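Local coordinates for LIP (Serratia marcescens, PDB 4A1R), which is a membrane-bound lipoprotein component of the bacterial type VI secretion system, built as a beta-sandwich and probably helping to hold that machinery at the membrane, at residues S58-G61 with N62-D66; F70-T73 with P74-G78; F14-D17 with R18-A22. One frame throughout, in Å; residues are numbered along the deposited sequence.

Interaction 1 of 3, residues S58-G61 with N62-D66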
loop_
_atom_site.group_PDB
_atom_site.type_symbol
_atom_site.label_atom_id
_atom_site.label_comp_id
_atom_site.label_asym_id
_atom_site.label_seq_id
_atom_site.Cartn_x
_atom_site.Cartn_y
_atom_site.Cartn_z
ATOM N N SER A 58 -14.399 10.240 -2.162
ATOM C CA SER A 58 -15.535 10.710 -1.397
ATOM C C SER A 58 -15.340 10.433 0.087
ATOM O O SER A 58 -15.468 11.337 0.914
ATOM C CB SER A 58 -16.832 10.072 -1.894
ATOM O OG SER A 58 -17.909 10.394 -1.035
ATOM N N VAL A 59 -15.008 9.193 0.432
ATOM C CA VAL A 59 -14.860 8.850 1.846
ATOM C C VAL A 59 -13.572 9.434 2.445
ATOM O O VAL A 59 -13.554 9.779 3.614
ATOM C CB VAL A 59 -15.069 7.332 2.144
ATOM C CG1 VAL A 59 -13.825 6.512 1.823
ATOM C CG2 VAL A 59 -15.460 7.135 3.601
ATOM N N LEU A 60 -12.513 9.589 1.647
ATOM C CA LEU A 60 -11.247 10.106 2.197
ATOM C C LEU A 60 -11.052 11.622 2.103
ATOM O O LEU A 60 -10.277 12.194 2.882
ATOM C CB LEU A 60 -10.033 9.380 1.605
ATOM C CG LEU A 60 -10.034 7.850 1.731
ATOM C CD1 LEU A 60 -8.911 7.264 0.903
ATOM C CD2 LEU A 60 -9.931 7.404 3.174
ATOM N N GLY A 61 -11.734 12.250 1.144
ATOM C CA GLY A 61 -11.649 13.695 0.934
ATOM C C GLY A 61 -10.241 14.196 0.691
ATOM O O GLY A 61 -9.487 13.638 -0.113
ATOM N N ASN A 62 -9.897 15.244 1.427
ATOM C CA ASN A 62 -8.622 15.938 1.320
ATOM C C ASN A 62 -7.484 15.040 1.758
ATOM O O ASN A 62 -6.319 15.324 1.464
ATOM C CB ASN A 62 -8.630 17.219 2.173
ATOM C CG ASN A 62 -9.589 18.277 1.650
ATOM O OD1 ASN A 62 -9.349 18.899 0.613
ATOM N ND2 ASN A 62 -10.673 18.499 2.381
ATOM N N SER A 63 -7.809 13.950 2.458
ATOM C CA SER A 63 -6.759 13.049 2.905
ATOM C C SER A 63 -6.165 12.216 1.764
ATOM O O SER A 63 -5.045 11.750 1.877
ATOM C CB SER A 63 -7.171 12.181 4.104
ATOM O OG SER A 63 -7.921 11.040 3.705
ATOM N N LEU A 64 -6.884 12.102 0.653
ATOM C CA LEU A 64 -6.392 11.315 -0.464
ATOM C C LEU A 64 -5.670 12.169 -1.515
ATOM O O LEU A 64 -6.270 12.981 -2.216
ATOM C CB LEU A 64 -7.514 10.471 -1.080
ATOM C CG LEU A 64 -7.172 9.638 -2.331
ATOM C CD1 LEU A 64 -6.202 8.504 -2.047
ATOM C CD2 LEU A 64 -8.426 9.143 -3.048
ATOM N N LEU A 65 -4.371 11.949 -1.606
ATOM C CA LEU A 65 -3.547 12.634 -2.580
ATOM C C LEU A 65 -3.534 11.936 -3.919
ATOM O O LEU A 65 -3.691 12.574 -4.953
ATOM C CB LEU A 65 -2.117 12.771 -2.055
ATOM C CG LEU A 65 -1.965 13.601 -0.777
ATOM C CD1 LEU A 65 -0.494 13.850 -0.484
ATOM C CD2 LEU A 65 -2.742 14.909 -0.878
ATOM N N ASP A 66 -3.337 10.624 -3.916
ATOM C CA ASP A 66 -3.123 9.910 -5.180
ATOM C C ASP A 66 -3.523 8.448 -4.975
ATOM O O ASP A 66 -3.467 7.987 -3.855
ATOM C CB ASP A 66 -1.626 9.970 -5.529
ATOM C CG ASP A 66 -1.368 9.886 -7.009
ATOM O OD1 ASP A 66 -2.345 9.799 -7.787
ATOM O OD2 ASP A 66 -0.179 9.908 -7.396
#
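Leu60 and Leu64 lean on each other at an oblique angle where the helix 49-60 gives way to the strand 64-72. Their nearest approach is close to the backbone, Leu60 CB to Leu64 CB at 3.8 Å, and farther out the CD1 methyl of Leu60 lies 4.0 Å from Leu64 CB. With CG opposite its own backbone N (chi1 177°), Leu64 brings its CD1 methyl to 4.2 Å from Leu60 CD1.

Beside this apolar pair, Ser63 grips the carbonyl of Leu60 twice. Its hydroxyl OG donates to Leu60 O at 2.7 Å and its backbone N reaches the same oxygen at 3.1 Å, both from one face of the carbonyl plane. With chi1 at 82°, OG sits between the N and the carbonyl carbon of Ser63, turned back on the helix end and only 3.4 Å from Leu60 CB. Gly61, the first residue to leave helical geometry, takes a positive phi; its O accepts Leu64 N at 3.1 Å, so two successive backbone bonds lead the chain through the short 3-10 turn at Asn62 and Ser63.

Leu60 and Leu64 both rest on Leu36 of strand 31-38, and Leu60 also packs against Phe44 of helix 42-46. Just beyond, Leu65 and Asp66 pair with Leu37 as a classic beta bulge, where strand 64-72 begins as an outermost strand of the antiparallel sheet, beside strand 31-38.

Interaction 2 of 3, residues F70-T73 with P74-G78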
loop_
_atom_site.group_PDB
_atom_site.type_symbol
_atom_site.label_atom_id
_atom_site.label_comp_id
_atom_site.label_asym_id
_atom_site.label_seq_id
_atom_site.Cartn_x
_atom_site.Cartn_y
_atom_site.Cartn_z
ATOM N N PHE A 70 -3.202 -2.513 -9.221
ATOM C CA PHE A 70 -2.738 -3.578 -10.096
ATOM C C PHE A 70 -3.304 -4.863 -9.524
ATOM O O PHE A 70 -3.932 -4.836 -8.458
ATOM C CB PHE A 70 -1.207 -3.604 -10.135
ATOM C CG PHE A 70 -0.559 -3.879 -8.785
ATOM C CD1 PHE A 70 -0.319 -2.853 -7.877
ATOM C CD2 PHE A 70 -0.211 -5.172 -8.429
ATOM C CE1 PHE A 70 0.288 -3.118 -6.651
ATOM C CE2 PHE A 70 0.409 -5.439 -7.226
ATOM C CZ PHE A 70 0.651 -4.414 -6.330
ATOM N N PHE A 71 -3.153 -5.955 -10.270
ATOM C CA PHE A 71 -3.460 -7.306 -9.794
ATOM C C PHE A 71 -2.190 -8.108 -9.533
ATOM O O PHE A 71 -1.195 -8.005 -10.275
ATOM C CB PHE A 71 -4.280 -8.089 -10.813
ATOM C CG PHE A 71 -5.730 -7.737 -10.830
ATOM C CD1 PHE A 71 -6.188 -6.672 -11.602
ATOM C CD2 PHE A 71 -6.649 -8.458 -10.072
ATOM C CE1 PHE A 71 -7.537 -6.335 -11.625
ATOM C CE2 PHE A 71 -8.001 -8.126 -10.103
ATOM C CZ PHE A 71 -8.445 -7.068 -10.873
ATOM N N LEU A 72 -2.266 -8.965 -8.516
ATOM C CA LEU A 72 -1.145 -9.776 -8.110
ATOM C C LEU A 72 -1.635 -11.225 -8.273
ATOM O O LEU A 72 -2.707 -11.571 -7.769
ATOM C CB LEU A 72 -0.851 -9.407 -6.653
ATOM C CG LEU A 72 0.397 -9.776 -5.883
ATOM C CD1 LEU A 72 1.650 -9.373 -6.646
ATOM C CD2 LEU A 72 0.287 -9.076 -4.535
ATOM N N THR A 73 -0.884 -12.033 -9.012
ATOM C CA THR A 73 -1.146 -13.483 -9.206
ATOM C C THR A 73 -0.644 -14.319 -8.009
ATOM O O THR A 73 0.456 -14.081 -7.516
ATOM C CB THR A 73 -0.420 -13.973 -10.465
ATOM O OG1 THR A 73 -0.740 -13.089 -11.541
ATOM C CG2 THR A 73 -0.812 -15.431 -10.844
ATOM N N PRO A 74 -1.431 -15.306 -7.546
ATOM C CA PRO A 74 -0.930 -16.183 -6.489
ATOM C C PRO A 74 0.447 -16.734 -6.864
ATOM O O PRO A 74 0.661 -17.139 -7.993
ATOM C CB PRO A 74 -1.955 -17.319 -6.473
ATOM C CG PRO A 74 -3.225 -16.639 -6.886
ATOM C CD PRO A 74 -2.805 -15.661 -7.938
ATOM N N GLY A 75 1.376 -16.696 -5.933
ATOM C CA GLY A 75 2.724 -17.213 -6.198
ATOM C C GLY A 75 3.688 -16.209 -6.795
ATOM O O GLY A 75 4.895 -16.442 -6.786
ATOM N N GLN A 76 3.182 -15.077 -7.287
ATOM C CA GLN A 76 4.042 -14.073 -7.936
ATOM C C GLN A 76 4.990 -13.408 -6.928
ATOM O O GLN A 76 4.598 -13.099 -5.818
ATOM C CB GLN A 76 3.173 -13.034 -8.638
ATOM C CG GLN A 76 3.863 -12.183 -9.689
ATOM C CD GLN A 76 2.875 -11.420 -10.563
ATOM O OE1 GLN A 76 1.828 -10.937 -10.093
ATOM N NE2 GLN A 76 3.195 -11.318 -11.845
ATOM N N THR A 77 6.248 -13.200 -7.319
ATOM C CA THR A 77 7.220 -12.521 -6.463
ATOM C C THR A 77 7.817 -11.291 -7.153
ATOM O O THR A 77 8.040 -11.303 -8.364
ATOM C CB THR A 77 8.418 -13.415 -6.066
ATOM O OG1 THR A 77 8.853 -14.158 -7.208
ATOM C CG2 THR A 77 8.030 -14.379 -4.957
ATOM N N GLY A 78 8.122 -10.269 -6.358
ATOM C CA GLY A 78 8.870 -9.095 -6.848
ATOM C C GLY A 78 8.146 -8.149 -7.775
ATOM O O GLY A 78 8.770 -7.471 -8.607
HETATM O O HOH W 1 -0.853 -10.292 -11.939
#
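Gln76 OE1 takes the backbone N-H of Thr73 at the end of the strand 64-72 and is held there by several donors. The bond from Thr73 N to Gln76 OE1 is 3.1 Å long and nearly straight (N-H...O 168°), arriving from above the plane of the amide group rather than along a lone pair. Lys79 NZ also bonds to this oxygen, and a water adds a weak third bond. That water ties the corner together: it donates to Phe71 O at 2.8 Å and is bonded to Thr73 OG1 at the same length.

The Gln76 side chain gets there by running out nearly straight, CG opposite its backbone N (chi1 -162°) and the next torsion also extended, to cross the Thr73 side chain at about a right angle. Thr73 OG1 lies 3.6 Å from Gln76 OE1, and the CD1 methyl of Leu72 approaches the same oxygen to 3.8 Å.

The backbone here forms a type II beta turn from Thr73 to Gln76, closed by Gln76 N to Thr73 O at 2.9 Å. Pro74 and Gly75 occupy its two central positions; Gly75 takes the positive phi (88°) expected of the third residue of such a turn. The Thr73 side chain also stands roughly perpendicular to that of Pro74.

The turn starts the link from strand 64-72 to strand 79-84, members of different sheets. Leu72 packs against Ile31 and Ile33 of strand 31-38 and Phe14 and Ala16 of strand 9-16, while Pro74 rests on Val20 and Pro28.

Interaction 3 of 3, residues F14-D17 with R18-A22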
loop_
_atom_site.group_PDB
_atom_site.type_symbol
_atom_site.label_atom_id
_atom_site.label_comp_id
_atom_site.label_asym_id
_atom_site.label_seq_id
_atom_site.Cartn_x
_atom_site.Cartn_y
_atom_site.Cartn_z
ATOM N N PHE A 14 5.909 -6.417 -4.234
ATOM C CA PHE A 14 4.878 -7.334 -3.710
ATOM C C PHE A 14 5.217 -8.765 -4.072
ATOM O O PHE A 14 5.645 -9.056 -5.206
ATOM C CB PHE A 14 3.463 -6.974 -4.231
ATOM C CG PHE A 14 2.891 -5.740 -3.631
ATOM C CD1 PHE A 14 3.197 -4.468 -4.151
ATOM C CD2 PHE A 14 2.039 -5.828 -2.528
ATOM C CE1 PHE A 14 2.675 -3.325 -3.584
ATOM C CE2 PHE A 14 1.513 -4.679 -1.953
ATOM C CZ PHE A 14 1.811 -3.428 -2.490
ATOM N N ASP A 15 5.085 -9.631 -3.066
ATOM C CA ASP A 15 5.024 -11.080 -3.216
ATOM C C ASP A 15 3.613 -11.519 -2.776
ATOM O O ASP A 15 3.064 -10.953 -1.823
ATOM C CB ASP A 15 6.033 -11.773 -2.264
ATOM C CG ASP A 15 7.484 -11.637 -2.709
ATOM O OD1 ASP A 15 7.781 -10.917 -3.691
ATOM O OD2 ASP A 15 8.343 -12.284 -2.071
ATOM N N ALA A 16 3.062 -12.532 -3.445
ATOM C CA ALA A 16 1.796 -13.146 -3.038
ATOM C C ALA A 16 2.022 -14.638 -2.791
ATOM O O ALA A 16 2.652 -15.313 -3.609
ATOM C CB ALA A 16 0.720 -12.950 -4.097
ATOM N N ASP A 17 1.535 -15.129 -1.659
ATOM C CA ASP A 17 1.548 -16.577 -1.365
ATOM C C ASP A 17 0.886 -17.358 -2.481
ATOM O O ASP A 17 -0.132 -16.942 -3.043
ATOM C CB ASP A 17 0.830 -16.857 -0.044
ATOM C CG ASP A 17 1.653 -16.461 1.175
ATOM O OD1 ASP A 17 2.840 -16.072 1.022
ATOM O OD2 ASP A 17 1.115 -16.551 2.303
ATOM N N ARG A 18 1.445 -18.515 -2.797
ATOM C CA ARG A 18 0.777 -19.468 -3.683
ATOM C C ARG A 18 -0.697 -19.744 -3.354
ATOM O O ARG A 18 -1.493 -20.020 -4.247
ATOM C CB ARG A 18 1.558 -20.785 -3.723
ATOM C CG ARG A 18 2.723 -20.758 -4.700
ATOM C CD ARG A 18 3.283 -22.152 -4.962
ATOM N NE ARG A 18 2.599 -22.846 -6.058
ATOM C CZ ARG A 18 1.736 -23.849 -5.906
ATOM N NH1 ARG A 18 1.430 -24.302 -4.691
ATOM N NH2 ARG A 18 1.175 -24.407 -6.974
ATOM N N GLN A 19 -1.052 -19.665 -2.081
ATOM C CA GLN A 19 -2.413 -19.976 -1.642
ATOM C C GLN A 19 -3.265 -18.752 -1.363
ATOM O O GLN A 19 -4.327 -18.874 -0.749
ATOM C CB GLN A 19 -2.403 -20.843 -0.379
ATOM C CG GLN A 19 -1.771 -22.226 -0.527
ATOM C CD GLN A 19 -2.221 -22.970 -1.772
ATOM O OE1 GLN A 19 -3.415 -23.054 -2.079
ATOM N NE2 GLN A 19 -1.257 -23.530 -2.492
ATOM N N VAL A 20 -2.792 -17.575 -1.767
ATOM C CA VAL A 20 -3.488 -16.348 -1.407
ATOM C C VAL A 20 -4.871 -16.387 -2.073
ATOM O O VAL A 20 -5.034 -16.857 -3.221
ATOM C CB VAL A 20 -2.692 -15.069 -1.830
ATOM C CG1 VAL A 20 -2.869 -14.795 -3.315
ATOM C CG2 VAL A 20 -3.084 -13.855 -0.980
ATOM N N ASN A 21 -5.861 -15.946 -1.312
ATOM C CA ASN A 21 -7.133 -15.559 -1.877
ATOM C C ASN A 21 -7.862 -16.702 -2.544
ATOM O O ASN A 21 -8.353 -16.570 -3.670
ATOM C CB ASN A 21 -6.913 -14.445 -2.895
ATOM C CG ASN A 21 -8.204 -13.766 -3.295
ATOM O OD1 ASN A 21 -9.081 -13.547 -2.456
ATOM N ND2 ASN A 21 -8.291 -13.374 -4.563
ATOM N N ALA A 22 -7.910 -17.823 -1.838
ATOM C CA ALA A 22 -8.649 -18.986 -2.268
ATOM C C ALA A 22 -9.768 -19.152 -1.258
ATOM O O ALA A 22 -9.529 -19.389 -0.063
ATOM C CB ALA A 22 -7.753 -20.211 -2.289
#
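Val20 holds CG1 between its backbone N and carbonyl carbon (chi1 79°), a setting that leaves this methyl facing back toward the end of strand 9-16. There it meets the CB methyl of Ala16 at 4.1 Å, a light apolar touch, and Val20 CG1 also lies 3.5 Å from Asp17 O. Asp17, with CG opposite its carbonyl carbon, sends its carboxylate away from the residues that follow. The CB atoms of Asp17 and Val20 remain 4.3 Å apart.

The chain reverses here in a type I beta turn from Asp17 to Val20, with Arg18 and Gln19 at its two central positions. Val20 N closes it on Asp17 O at 3.0 Å; the N-H points well at the oxygen (161°), but the donor stands high above the carbonyl plane, 62° out of it. This turn ends strand 9-16 of the mixed sheet in the beta-sandwich and opens the long loop toward strand 31-38.

Arg18 leads away from the turn, its chain bending at the third torsion, whereas Gln19 touches Pro28 and Val139. The Asp17 carboxylate makes a weak hydrogen bond to Val139 N through OD2, and the side chain touches Val136 of strand 130-138. Val20 packs on Tyr98, and just after the turn Asn21 OD1 accepts from Gln99 N while its ND2 donates to Ala29 O.

How the interactions relate
Along the chain interaction 3 comes first, then interaction 1, then interaction 2. Interactions 2 and 3 lie side by side, centres about 7 Å apart: Gln76 O bonds Ala16 N, Asp15 OD1 takes the N-H of Gly78, and the rings of Phe70 and Phe14 meet edge-to-face. Interaction 1 lies on the opposite side of the chain's centre, its centre about 27 Å from that of interaction 2 and 29 Å from that of interaction 3. Strand 64-72 of the antiparallel sheet runs most of the way between interactions 1 and 2. Strand 9-16, ending at interaction 3, belongs to the mixed sheet, so the two adjacent connections each carry the chain from one sheet to the other at one end of the sandwich.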